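PDB 6ZS0: DMATS type aromatic prenyltransferase from Streptomyces coelicolor, which probably catalyses transfer of a dimethylallyl group to C5 of the indole ring of tryptophan within an ABBA-barrel fold. Local coordinates for residues 323-328 / 342-347; 181-186 / 256-261; 29-34 / 144-149; 37-42 / 80-85. All blocks are in the same frame, centred on the assembly; numbering follows the deposited sequence.

Contact 1: residues 323-328 / 342-347; sequences LIAYLA and YLSSEA
Tyr342 lays its ring against the neighbouring strand of a beta hairpin: CD1 makes an apolar contact with Tyr326 CB at 3.8 Å, while Tyr326 O and Ala328 CB lie at the ring edge, the latter 3.9 Å from CE1. Strands 324-332 and 338-344 form this hairpin, the last two of the ABBA barrel, and a classic beta bulge interrupts their antiparallel pairing. Ala325 and Tyr326 share Tyr342 as their partner: Ala325 N donates to Tyr342 O (2.9 Å), while Tyr342 N donates to Tyr326 O (3.0 Å). Ala325 takes the helix-like backbone angles expected of the first bulge position, and the buried Tyr326 N finds no partner in the model. Tyr342 CG, anti to the carbonyl carbon (chi1 -66°), sends the ring alongside the partner strand.

On the opposite face of the sheet Ile324 and Leu343 run side by side, CG1 against CD2 at 3.9 Å, and both are covered by Leu309 of helix 303-312. Just before the strand, Leu323 CD2 lies 3.6 Å from Glu346 OE1, the side chains crossing at about a right angle; Arg315 is a distant, weak ion partner of that carboxylate. Asp284 takes up the backbone N of Leu323. Ser344 OG bonds to Gly322 O, whereas Ser344 N reaches Leu323 O at 2.8 Å.

Contact 2: residues 181-186 / 256-261; sequences SLPQGS and SCHSFT
The loop 181-186 passes alongside strand 254-260 without joining it as a strand, the closest pair of CA atoms, Leu182 and His258, standing 7.6 Å apart. Side chains fill the interval. Leu182 carries the middle of the contact: its CD2 branch lies 3.6 Å from His258 CB and 4.0 Å from Phe260 CZ, so a single methyl touches both aromatic residues. With CG anti to the carbonyl carbon (chi1 -65°), the leucine bends its end toward the strand.

The side chains of Pro183 and His258 approach each other from opposite directions. On the same side of the imidazole as the leucine, Pro183 forms an off-centre CH-pi contact, CD being 4.1 Å from the His258 ring centroid. Ser181 OG meets the edge of Phe260 in the ring plane, 3.6 Å from CZ, while bonding to Ala178 O.

These residues pack where the connection after helix 162-175 covers the barrel wall, and Phe271 of strand 270-275 adds a further ring against His258. The imidazole is held in its rotation by a bond of 2.8 Å between Ser256 OG and His258 NE2, and Ser256 OG also bonds His209. Loop and strand therefore adhere through apolar and CH-pi packing, while the bonds of Ser181 OG, Ser256 OG and His258 NE2 do not run between them.

Contact 3: residues 29-34 / 144-149; sequences ETYAQV and GVPGVK
The ring of Tyr31 is met at a slant by the chain from Gly144 to Pro146, with CE1 3.7 Å from Pro146 CB and CZ 3.6 Å from Gly144 CA. The proline and tyrosine side chains cross at a slant, CB making the nearest approach. The phenol oxygen is pressed against backbone: Tyr31 OH lies 3.1 Å from Gly144 C. Its hydrogen bond goes to Arg141 O, just upstream in the same turn, while the nearby Val145 N is too poorly angled to count as a partner. Tyr31 CG stands anti to the carbonyl carbon (chi1 -71°), and from there the ring reaches off the helix to the turn.

This turn connects neighbouring antiparallel strands 135-139 and 147-152 of the ABBA barrel, and helix 25-39 packs beside it in the outer layer of helices. Gly144 has a positive phi of 86°, and its CA and C lie against the hydroxyl. Leu14 of helix 6-20 and Leu140 also touch Tyr31, while Trp109 of helix 91-109 touches Pro146. Thr30 adds a smaller contact, its CG2 methyl, anti to the backbone N, sitting 3.8 Å from Gly144 O; Thr30 OG1 bonds back to Ala26 O within its own helix.

Contact 4: residues 37-42 / 80-85; sequences DALGPV and VLVEPG
Ala38, Val82 and Pro84 bury the most surface where the last turn of helix 25-39 meets the end of strand 77-82. Ala38 does so with its methyl and its carbonyl. Its CB faces Val82 CG1 at 4.1 Å, a loose apolar contact, and its carbonyl oxygen receives the proline: Ala38 O is 3.2 Å from Pro84 CB and 3.3 Å from Pro84 CA. The second approach is a CA-H...O contact, strongly bent at 121°, which suggests close packing and weak electrostatics more than a directed bond. Being near the end of the helix, this carbonyl lies against the ring carbons of a residue that has no N-H to offer.

Val82 points toward the helix and divides its two methyls between neighbouring residues. CG1 lies between the backbone N and the carbonyl carbon (chi1 56°), facing Ala38, and CG2 lies anti to the backbone N, 3.7 Å from Leu39 CD2. Both methyl contacts hold for one of two valine conformers and are uncertain for the other. The valine and leucine side chains run at a slant to one another. Leu39 starts away from the strand, yet its end swings back to it and also touches Val64 on the adjacent strand 64-70. Just after, Gly40 leaves the helix with positive phi, its N bonded to Asp37 O.

Helix 91-109 also touches the site, Met105 against Ala38 and Ala101 against Pro84. Apolar groups meet in this way where helix and strand pack, consistent with the outer helical layer round the antiparallel barrel of the ABBA fold.

All four contacts reach the same ten-stranded antiparallel barrel. Contacts 3 and 4 are neighbours, their centres 12 Å apart, because both use helix 25-39; contact 4 is nested within the chain loop that contact 3 closes. Contact 2 follows along the sequence, its centre 29 Å from that of contact 3 and 28 Å from that of contact 4, on the opposite side of the chain's centre from the latter. Contact 1 comes last, its centre 18 to 23 Å from the other three, in the final hairpin, whose strand 338-344 pairs with the first strand, 64-70, and so completes the barrel. The lumen of this closed wall probably houses the prenyl transfer, as in related enzymes.

Contact 1: residues 323-328 / 342-347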
loop_
_atom_site.group_PDB
_atom_site.type_symbol
_atom_site.label_atom_id
_atom_site.label_comp_id
_atom_site.label_asym_id
_atom_site.label_seq_id
_atom_site.Cartn_x
_atom_site.Cartn_y
_atom_site.Cartn_z
ATOM N N LEU A 323 -5.007 -1.137 13.302
ATOM C CA LEU A 323 -6.063 -1.135 12.264
ATOM C C LEU A 323 -5.765 -0.043 11.240
ATOM O O LEU A 323 -5.866 -0.312 10.041
ATOM C CB LEU A 323 -7.442 -0.957 12.889
ATOM C CG LEU A 323 -7.934 -2.174 13.670
ATOM C CD1 LEU A 323 -9.288 -1.897 14.308
ATOM C CD2 LEU A 323 -7.984 -3.398 12.777
ATOM N N ILE A 324 -5.388 1.151 11.688
ATOM C CA ILE A 324 -4.802 2.152 10.762
ATOM C C ILE A 324 -3.287 1.990 10.836
ATOM O O ILE A 324 -2.689 2.371 11.843
ATOM C CB ILE A 324 -5.262 3.579 11.074
ATOM C CG1 ILE A 324 -6.773 3.712 10.963
ATOM C CG2 ILE A 324 -4.533 4.555 10.160
ATOM C CD1 ILE A 324 -7.304 5.076 11.369
ATOM N N ALA A 325 -2.678 1.407 9.810
ATOM C CA ALA A 325 -1.238 1.098 9.776
ATOM C C ALA A 325 -0.441 2.344 9.352
ATOM O O ALA A 325 0.542 2.684 10.010
ATOM C CB ALA A 325 -0.972 -0.042 8.854
ATOM N N TYR A 326 -0.841 2.976 8.265
ATOM C CA TYR A 326 -0.181 4.193 7.750
ATOM C C TYR A 326 -1.239 5.242 7.428
ATOM O O TYR A 326 -2.371 4.898 7.065
ATOM C CB TYR A 326 0.609 3.942 6.459
ATOM C CG TYR A 326 1.884 3.154 6.588
ATOM C CD1 TYR A 326 1.876 1.792 6.786
ATOM C CD2 TYR A 326 3.115 3.785 6.496
ATOM C CE1 TYR A 326 3.064 1.075 6.898
ATOM C CE2 TYR A 326 4.304 3.089 6.571
ATOM C CZ TYR A 326 4.287 1.728 6.804
ATOM O OH TYR A 326 5.489 1.054 6.898
ATOM N N LEU A 327 -0.824 6.489 7.476
ATOM C CA LEU A 327 -1.515 7.619 6.845
ATOM C C LEU A 327 -0.586 8.211 5.799
ATOM O O LEU A 327 0.613 8.240 6.011
ATOM C CB LEU A 327 -1.863 8.676 7.892
ATOM C CG LEU A 327 -2.936 8.294 8.904
ATOM C CD1 LEU A 327 -3.129 9.415 9.905
ATOM C CD2 LEU A 327 -4.236 7.909 8.238
ATOM N N ALA A 328 -1.131 8.716 4.709
ATOM C CA ALA A 328 -0.318 9.287 3.626
ATOM C C ALA A 328 -0.987 10.563 3.115
ATOM O O ALA A 328 -2.237 10.618 3.041
ATOM C CB ALA A 328 -0.124 8.311 2.494
ATOM N N TYR A 342 -4.219 3.489 5.244
ATOM C CA TYR A 342 -3.900 2.067 5.004
ATOM C C TYR A 342 -4.459 1.280 6.175
ATOM O O TYR A 342 -4.088 1.582 7.332
ATOM C CB TYR A 342 -2.393 1.891 4.778
ATOM C CG TYR A 342 -1.975 2.567 3.508
ATOM C CD1 TYR A 342 -1.743 3.934 3.481
ATOM C CD2 TYR A 342 -1.984 1.896 2.307
ATOM C CE1 TYR A 342 -1.446 4.599 2.307
ATOM C CE2 TYR A 342 -1.699 2.544 1.120
ATOM C CZ TYR A 342 -1.448 3.901 1.114
ATOM O OH TYR A 342 -1.180 4.542 -0.068
ATOM N N LEU A 343 -5.302 0.299 5.878
ATOM C CA LEU A 343 -6.118 -0.424 6.874
ATOM C C LEU A 343 -5.709 -1.893 6.925
ATOM O O LEU A 343 -5.762 -2.590 5.881
ATOM C CB LEU A 343 -7.596 -0.271 6.527
ATOM C CG LEU A 343 -8.065 1.180 6.386
ATOM C CD1 LEU A 343 -9.518 1.257 5.909
ATOM C CD2 LEU A 343 -7.869 1.964 7.667
ATOM N N SER A 344 -5.355 -2.340 8.117
ATOM C CA SER A 344 -4.857 -3.696 8.383
ATOM C C SER A 344 -6.022 -4.687 8.375
ATOM O O SER A 344 -7.030 -4.426 9.016
ATOM C CB SER A 344 -4.125 -3.719 9.714
ATOM O OG SER A 344 -2.960 -2.892 9.666
ATOM N N SER A 345 -5.868 -5.835 7.734
ATOM C CA SER A 345 -6.883 -6.907 7.766
ATOM C C SER A 345 -6.926 -7.578 9.148
ATOM O O SER A 345 -7.998 -7.873 9.639
ATOM C CB SER A 345 -6.636 -7.886 6.650
ATOM O OG SER A 345 -7.410 -9.052 6.851
ATOM N N GLU A 346 -5.778 -7.837 9.759
ATOM C CA GLU A 346 -5.657 -8.459 11.111
ATOM C C GLU A 346 -6.373 -9.818 11.127
ATOM O O GLU A 346 -6.976 -10.180 12.137
ATOM C CB GLU A 346 -6.091 -7.429 12.167
ATOM C CG GLU A 346 -5.101 -6.260 12.222
ATOM C CD GLU A 346 -5.074 -5.400 13.469
ATOM O OE1 GLU A 346 -5.796 -5.711 14.405
ATOM O OE2 GLU A 346 -4.319 -4.408 13.479
ATOM N N ALA A 347 -6.193 -10.610 10.080
ATOM C CA ALA A 347 -6.748 -11.973 10.000
ATOM C C ALA A 347 -6.105 -12.866 11.063
ATOM O O ALA A 347 -6.700 -13.938 11.351
ATOM C CB ALA A 347 -6.526 -12.554 8.630
#

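Contact 2: residues 181-186 / 256-261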
loop_
_atom_site.group_PDB
_atom_site.type_symbol
_atom_site.label_atom_id
_atom_site.label_comp_id
_atom_site.label_asym_id
_atom_site.label_seq_id
_atom_site.Cartn_x
_atom_site.Cartn_y
_atom_site.Cartn_z
ATOM N N SER A 181 17.146 12.766 -9.852
ATOM C CA SER A 181 16.144 13.743 -9.345
ATOM C C SER A 181 15.627 13.334 -7.956
ATOM O O SER A 181 14.963 14.159 -7.314
ATOM C CB SER A 181 14.995 13.895 -10.297
ATOM O OG SER A 181 14.164 12.741 -10.254
ATOM N N LEU A 182 15.891 12.105 -7.517
ATOM C CA LEU A 182 15.337 11.593 -6.234
ATOM C C LEU A 182 16.127 12.182 -5.066
ATOM O O LEU A 182 17.357 12.304 -5.138
ATOM C CB LEU A 182 15.383 10.068 -6.199
ATOM C CG LEU A 182 14.520 9.337 -7.219
ATOM C CD1 LEU A 182 14.939 7.881 -7.297
ATOM C CD2 LEU A 182 13.050 9.456 -6.886
ATOM N N PRO A 183 15.447 12.536 -3.951
ATOM C CA PRO A 183 16.136 12.975 -2.744
ATOM C C PRO A 183 16.912 11.823 -2.092
ATOM O O PRO A 183 16.697 10.674 -2.449
ATOM C CB PRO A 183 14.997 13.461 -1.844
ATOM C CG PRO A 183 13.828 12.598 -2.263
ATOM C CD PRO A 183 13.986 12.483 -3.771
ATOM N N GLN A 184 17.811 12.163 -1.175
ATOM C CA GLN A 184 18.562 11.224 -0.309
ATOM C C GLN A 184 17.541 10.369 0.464
ATOM O O GLN A 184 16.520 10.915 0.943
ATOM C CB GLN A 184 19.502 12.025 0.617
ATOM C CG GLN A 184 20.508 11.200 1.447
ATOM C CD GLN A 184 21.592 12.023 2.142
ATOM O OE1 GLN A 184 21.498 13.251 2.285
ATOM N NE2 GLN A 184 22.637 11.353 2.603
ATOM N N GLY A 185 17.801 9.077 0.582
ATOM C CA GLY A 185 17.025 8.189 1.459
ATOM C C GLY A 185 17.900 7.127 2.067
ATOM O O GLY A 185 19.110 7.146 1.811
ATOM N N SER A 186 17.320 6.207 2.835
ATOM C CA SER A 186 18.048 5.132 3.551
ATOM C C SER A 186 17.929 3.815 2.791
ATOM O O SER A 186 18.484 2.822 3.261
ATOM C CB SER A 186 17.549 4.974 4.974
ATOM O OG SER A 186 17.203 6.236 5.544
ATOM N N SER A 256 8.641 7.688 1.258
ATOM C CA SER A 256 8.107 8.608 0.235
ATOM C C SER A 256 7.989 7.841 -1.074
ATOM O O SER A 256 8.742 6.870 -1.269
ATOM C CB SER A 256 8.939 9.873 0.087
ATOM O OG SER A 256 10.267 9.563 -0.312
ATOM N N CYS A 257 7.097 8.272 -1.925
ATOM C CA CYS A 257 6.893 7.737 -3.282
ATOM C C CYS A 257 7.069 8.904 -4.281
ATOM O O CYS A 257 6.523 9.987 -3.983
ATOM C CB CYS A 257 5.494 7.133 -3.361
ATOM S SG CYS A 257 4.996 6.620 -5.016
ATOM N N HIS A 258 7.765 8.679 -5.378
ATOM C CA HIS A 258 8.024 9.697 -6.433
ATOM C C HIS A 258 7.541 9.117 -7.741
ATOM O O HIS A 258 8.086 8.050 -8.140
ATOM C CB HIS A 258 9.515 10.055 -6.421
ATOM C CG HIS A 258 9.960 10.414 -5.045
ATOM N ND1 HIS A 258 10.053 11.720 -4.628
ATOM C CD2 HIS A 258 10.256 9.644 -3.973
ATOM C CE1 HIS A 258 10.401 11.745 -3.362
ATOM N NE2 HIS A 258 10.533 10.469 -2.926
ATOM N N SER A 259 6.575 9.790 -8.351
ATOM C CA SER A 259 5.796 9.311 -9.511
ATOM C C SER A 259 6.366 9.973 -10.758
ATOM O O SER A 259 6.366 11.219 -10.801
ATOM C CB SER A 259 4.317 9.611 -9.347
ATOM O OG SER A 259 3.744 8.747 -8.360
ATOM N N PHE A 260 6.842 9.149 -11.704
ATOM C CA PHE A 260 7.270 9.548 -13.072
ATOM C C PHE A 260 6.215 9.082 -14.089
ATOM O O PHE A 260 6.066 7.853 -14.285
ATOM C CB PHE A 260 8.650 8.955 -13.348
ATOM C CG PHE A 260 9.715 9.381 -12.378
ATOM C CD1 PHE A 260 10.471 10.524 -12.611
ATOM C CD2 PHE A 260 9.966 8.645 -11.227
ATOM C CE1 PHE A 260 11.460 10.916 -11.720
ATOM C CE2 PHE A 260 10.955 9.041 -10.334
ATOM C CZ PHE A 260 11.699 10.179 -10.581
ATOM N N THR A 261 5.510 10.028 -14.719
ATOM C CA THR A 261 4.350 9.744 -15.608
ATOM C C THR A 261 4.519 10.398 -16.983
ATOM O O THR A 261 4.076 9.779 -17.970
ATOM C CB THR A 261 3.050 10.190 -14.940
ATOM O OG1 THR A 261 3.139 11.603 -14.755
ATOM C CG2 THR A 261 2.825 9.477 -13.623
#

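Contact 3: residues 29-34 / 144-149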
loop_
_atom_site.group_PDB
_atom_site.type_symbol
_atom_site.label_atom_id
_atom_site.label_comp_id
_atom_site.label_asym_id
_atom_site.label_seq_id
_atom_site.Cartn_x
_atom_site.Cartn_y
_atom_site.Cartn_z
ATOM N N GLU A 29 -19.227 -7.811 -5.620
ATOM C CA GLU A 29 -19.204 -9.252 -5.970
ATOM C C GLU A 29 -18.064 -9.507 -6.963
ATOM O O GLU A 29 -17.310 -10.445 -6.743
ATOM C CB GLU A 29 -20.564 -9.718 -6.490
ATOM C CG GLU A 29 -21.416 -10.327 -5.393
ATOM C CD GLU A 29 -20.943 -11.695 -4.920
ATOM N N THR A 30 -17.922 -8.675 -7.985
ATOM C CA THR A 30 -16.835 -8.810 -8.989
ATOM C C THR A 30 -15.490 -8.819 -8.251
ATOM O O THR A 30 -14.683 -9.699 -8.502
ATOM C CB THR A 30 -16.939 -7.729 -10.060
ATOM O OG1 THR A 30 -18.179 -8.038 -10.702
ATOM C CG2 THR A 30 -15.789 -7.734 -11.047
ATOM N N TYR A 31 -15.280 -7.866 -7.350
ATOM C CA TYR A 31 -13.941 -7.632 -6.744
ATOM C C TYR A 31 -13.630 -8.675 -5.672
ATOM O O TYR A 31 -12.462 -9.043 -5.516
ATOM C CB TYR A 31 -13.856 -6.181 -6.262
ATOM C CG TYR A 31 -13.770 -5.169 -7.377
ATOM C CD1 TYR A 31 -12.950 -5.394 -8.468
ATOM C CD2 TYR A 31 -14.504 -3.990 -7.350
ATOM C CE1 TYR A 31 -12.810 -4.466 -9.476
ATOM C CE2 TYR A 31 -14.389 -3.052 -8.364
ATOM C CZ TYR A 31 -13.557 -3.300 -9.440
ATOM O OH TYR A 31 -13.381 -2.398 -10.433
ATOM N N ALA A 32 -14.639 -9.161 -4.967
ATOM C CA ALA A 32 -14.487 -10.287 -4.029
ATOM C C ALA A 32 -13.962 -11.508 -4.796
ATOM O O ALA A 32 -13.028 -12.164 -4.299
ATOM C CB ALA A 32 -15.778 -10.574 -3.336
ATOM N N GLN A 33 -14.511 -11.772 -5.985
ATOM C CA GLN A 33 -14.056 -12.888 -6.849
ATOM C C GLN A 33 -12.606 -12.613 -7.299
ATOM O O GLN A 33 -11.792 -13.538 -7.299
ATOM C CB GLN A 33 -15.024 -13.080 -8.020
ATOM C CG GLN A 33 -14.522 -14.054 -9.073
ATOM C CD GLN A 33 -15.532 -14.311 -10.168
ATOM O OE1 GLN A 33 -16.206 -13.393 -10.644
ATOM N NE2 GLN A 33 -15.616 -15.561 -10.606
ATOM N N VAL A 34 -12.277 -11.375 -7.639
ATOM C CA VAL A 34 -10.910 -11.024 -8.101
ATOM C C VAL A 34 -9.911 -11.308 -6.956
ATOM O O VAL A 34 -8.831 -11.868 -7.246
ATOM C CB VAL A 34 -10.844 -9.575 -8.591
ATOM C CG1 VAL A 34 -9.421 -9.086 -8.791
ATOM C CG2 VAL A 34 -11.642 -9.389 -9.873
ATOM N N GLY A 144 -16.321 -2.353 -12.398
ATOM C CA GLY A 144 -15.757 -3.702 -12.222
ATOM C C GLY A 144 -14.435 -3.906 -12.945
ATOM O O GLY A 144 -13.909 -5.023 -12.854
ATOM N N VAL A 145 -13.922 -2.906 -13.665
ATOM C CA VAL A 145 -12.573 -2.984 -14.308
ATOM C C VAL A 145 -11.611 -2.216 -13.416
ATOM O O VAL A 145 -11.678 -0.987 -13.353
ATOM C CB VAL A 145 -12.558 -2.447 -15.751
ATOM C CG1 VAL A 145 -11.176 -2.582 -16.382
ATOM C CG2 VAL A 145 -13.586 -3.144 -16.622
ATOM N N PRO A 146 -10.716 -2.901 -12.666
ATOM C CA PRO A 146 -9.903 -2.204 -11.680
ATOM C C PRO A 146 -8.659 -1.565 -12.285
ATOM O O PRO A 146 -8.270 -1.922 -13.378
ATOM C CB PRO A 146 -9.526 -3.338 -10.728
ATOM C CG PRO A 146 -9.315 -4.494 -11.650
ATOM C CD PRO A 146 -10.385 -4.332 -12.729
ATOM N N GLY A 147 -8.063 -0.631 -11.555
ATOM C CA GLY A 147 -6.692 -0.190 -11.837
ATOM C C GLY A 147 -5.758 -1.224 -11.250
ATOM O O GLY A 147 -6.103 -1.757 -10.186
ATOM N N VAL A 148 -4.683 -1.547 -11.940
ATOM C CA VAL A 148 -3.702 -2.561 -11.472
ATOM C C VAL A 148 -2.339 -1.896 -11.279
ATOM O O VAL A 148 -1.843 -1.258 -12.200
ATOM C CB VAL A 148 -3.638 -3.748 -12.437
ATOM C CG1 VAL A 148 -2.560 -4.744 -12.053
ATOM C CG2 VAL A 148 -4.993 -4.437 -12.544
ATOM N N LYS A 149 -1.751 -2.070 -10.103
ATOM C CA LYS A 149 -0.421 -1.561 -9.757
ATOM C C LYS A 149 0.396 -2.768 -9.304
ATOM O O LYS A 149 -0.155 -3.548 -8.526
ATOM C CB LYS A 149 -0.552 -0.549 -8.624
ATOM C CG LYS A 149 0.677 0.295 -8.342
ATOM C CD LYS A 149 0.367 1.476 -7.445
ATOM C CE LYS A 149 -0.994 2.076 -7.713
ATOM N NZ LYS A 149 -1.128 3.432 -7.127
#

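Contact 4: residues 37-42 / 80-85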
loop_
_atom_site.group_PDB
_atom_site.type_symbol
_atom_site.label_atom_id
_atom_site.label_comp_id
_atom_site.label_asym_id
_atom_site.label_seq_id
_atom_site.Cartn_x
_atom_site.Cartn_y
_atom_site.Cartn_z
ATOM N N ASP A 37 -9.426 -15.064 -6.392
ATOM C CA ASP A 37 -8.600 -15.648 -7.483
ATOM C C ASP A 37 -7.136 -15.212 -7.317
ATOM O O ASP A 37 -6.264 -16.031 -7.544
ATOM C CB ASP A 37 -9.120 -15.263 -8.872
ATOM C CG ASP A 37 -8.467 -16.064 -10.001
ATOM O OD1 ASP A 37 -8.602 -17.301 -10.021
ATOM O OD2 ASP A 37 -7.813 -15.444 -10.843
ATOM N N ALA A 38 -6.905 -13.959 -6.935
ATOM C CA ALA A 38 -5.550 -13.389 -6.721
ATOM C C ALA A 38 -4.831 -14.150 -5.591
ATOM O O ALA A 38 -3.649 -14.434 -5.732
ATOM C CB ALA A 38 -5.663 -11.920 -6.460
ATOM N N LEU A 39 -5.538 -14.520 -4.533
ATOM C CA LEU A 39 -4.940 -15.269 -3.403
ATOM C C LEU A 39 -4.585 -16.693 -3.826
ATOM O O LEU A 39 -3.725 -17.312 -3.140
ATOM C CB LEU A 39 -5.921 -15.289 -2.224
ATOM C CG LEU A 39 -6.007 -13.989 -1.426
ATOM C CD1 LEU A 39 -7.167 -14.026 -0.450
ATOM C CD2 LEU A 39 -4.702 -13.716 -0.673
ATOM N N GLY A 40 -5.247 -17.233 -4.852
ATOM C CA GLY A 40 -5.062 -18.612 -5.310
ATOM C C GLY A 40 -5.225 -19.598 -4.163
ATOM O O GLY A 40 -6.148 -19.476 -3.368
ATOM N N PRO A 41 -4.334 -20.593 -4.031
ATOM C CA PRO A 41 -4.558 -21.699 -3.098
ATOM C C PRO A 41 -4.788 -21.267 -1.653
ATOM O O PRO A 41 -5.617 -21.887 -0.940
ATOM C CB PRO A 41 -3.252 -22.482 -3.244
ATOM C CG PRO A 41 -2.916 -22.274 -4.674
ATOM C CD PRO A 41 -3.117 -20.785 -4.832
ATOM N N VAL A 42 -4.098 -20.214 -1.202
ATOM C CA VAL A 42 -4.145 -19.812 0.235
ATOM C C VAL A 42 -5.510 -19.216 0.577
ATOM O O VAL A 42 -5.776 -19.097 1.773
ATOM C CB VAL A 42 -3.015 -18.849 0.662
ATOM C CG1 VAL A 42 -1.650 -19.416 0.347
ATOM C CG2 VAL A 42 -3.172 -17.455 0.084
ATOM N N VAL A 80 -7.159 -2.665 -2.722
ATOM C CA VAL A 80 -6.740 -3.873 -1.974
ATOM C C VAL A 80 -5.367 -4.282 -2.480
ATOM O O VAL A 80 -5.161 -4.313 -3.717
ATOM C CB VAL A 80 -7.726 -5.035 -2.087
ATOM C CG1 VAL A 80 -7.942 -5.456 -3.527
ATOM C CG2 VAL A 80 -7.287 -6.206 -1.226
ATOM N N LEU A 81 -4.459 -4.501 -1.544
ATOM C CA LEU A 81 -3.078 -4.923 -1.800
ATOM C C LEU A 81 -2.981 -6.402 -1.449
ATOM O O LEU A 81 -3.450 -6.809 -0.360
ATOM C CB LEU A 81 -2.118 -4.111 -0.941
ATOM C CG LEU A 81 -0.634 -4.462 -1.110
ATOM C CD1 LEU A 81 -0.118 -3.985 -2.455
ATOM C CD2 LEU A 81 0.155 -3.857 0.018
ATOM N N VAL A 82 -2.415 -7.207 -2.339
ATOM C CA VAL A 82 -2.340 -8.672 -2.115
ATOM C C VAL A 82 -0.981 -9.188 -2.568
ATOM O O VAL A 82 -0.387 -8.636 -3.520
ATOM C CB VAL A 82 -3.471 -9.426 -2.844
ATOM C CG1 VAL A 82 -3.474 -9.129 -4.330
ATOM C CG2 VAL A 82 -3.376 -10.919 -2.633
ATOM N N GLU A 83 -0.526 -10.262 -1.940
ATOM C CA GLU A 83 0.671 -11.003 -2.383
ATOM C C GLU A 83 0.195 -12.300 -3.026
ATOM O O GLU A 83 -0.100 -13.259 -2.324
ATOM C CB GLU A 83 1.587 -11.250 -1.192
ATOM C CG GLU A 83 2.787 -12.089 -1.576
ATOM C CD GLU A 83 3.805 -12.244 -0.464
ATOM O OE1 GLU A 83 4.837 -11.545 -0.481
ATOM O OE2 GLU A 83 3.569 -13.058 0.368
ATOM N N PRO A 84 0.033 -12.384 -4.360
ATOM C CA PRO A 84 -0.572 -13.575 -4.954
ATOM C C PRO A 84 0.256 -14.844 -4.766
ATOM O O PRO A 84 -0.301 -15.950 -4.685
ATOM C CB PRO A 84 -0.718 -13.227 -6.427
ATOM C CG PRO A 84 -0.585 -11.772 -6.510
ATOM C CD PRO A 84 0.301 -11.344 -5.355
ATOM N N GLY A 85 1.551 -14.703 -4.573
ATOM C CA GLY A 85 2.452 -15.864 -4.438
ATOM C C GLY A 85 2.641 -16.290 -3.001
ATOM O O GLY A 85 3.543 -17.062 -2.718
#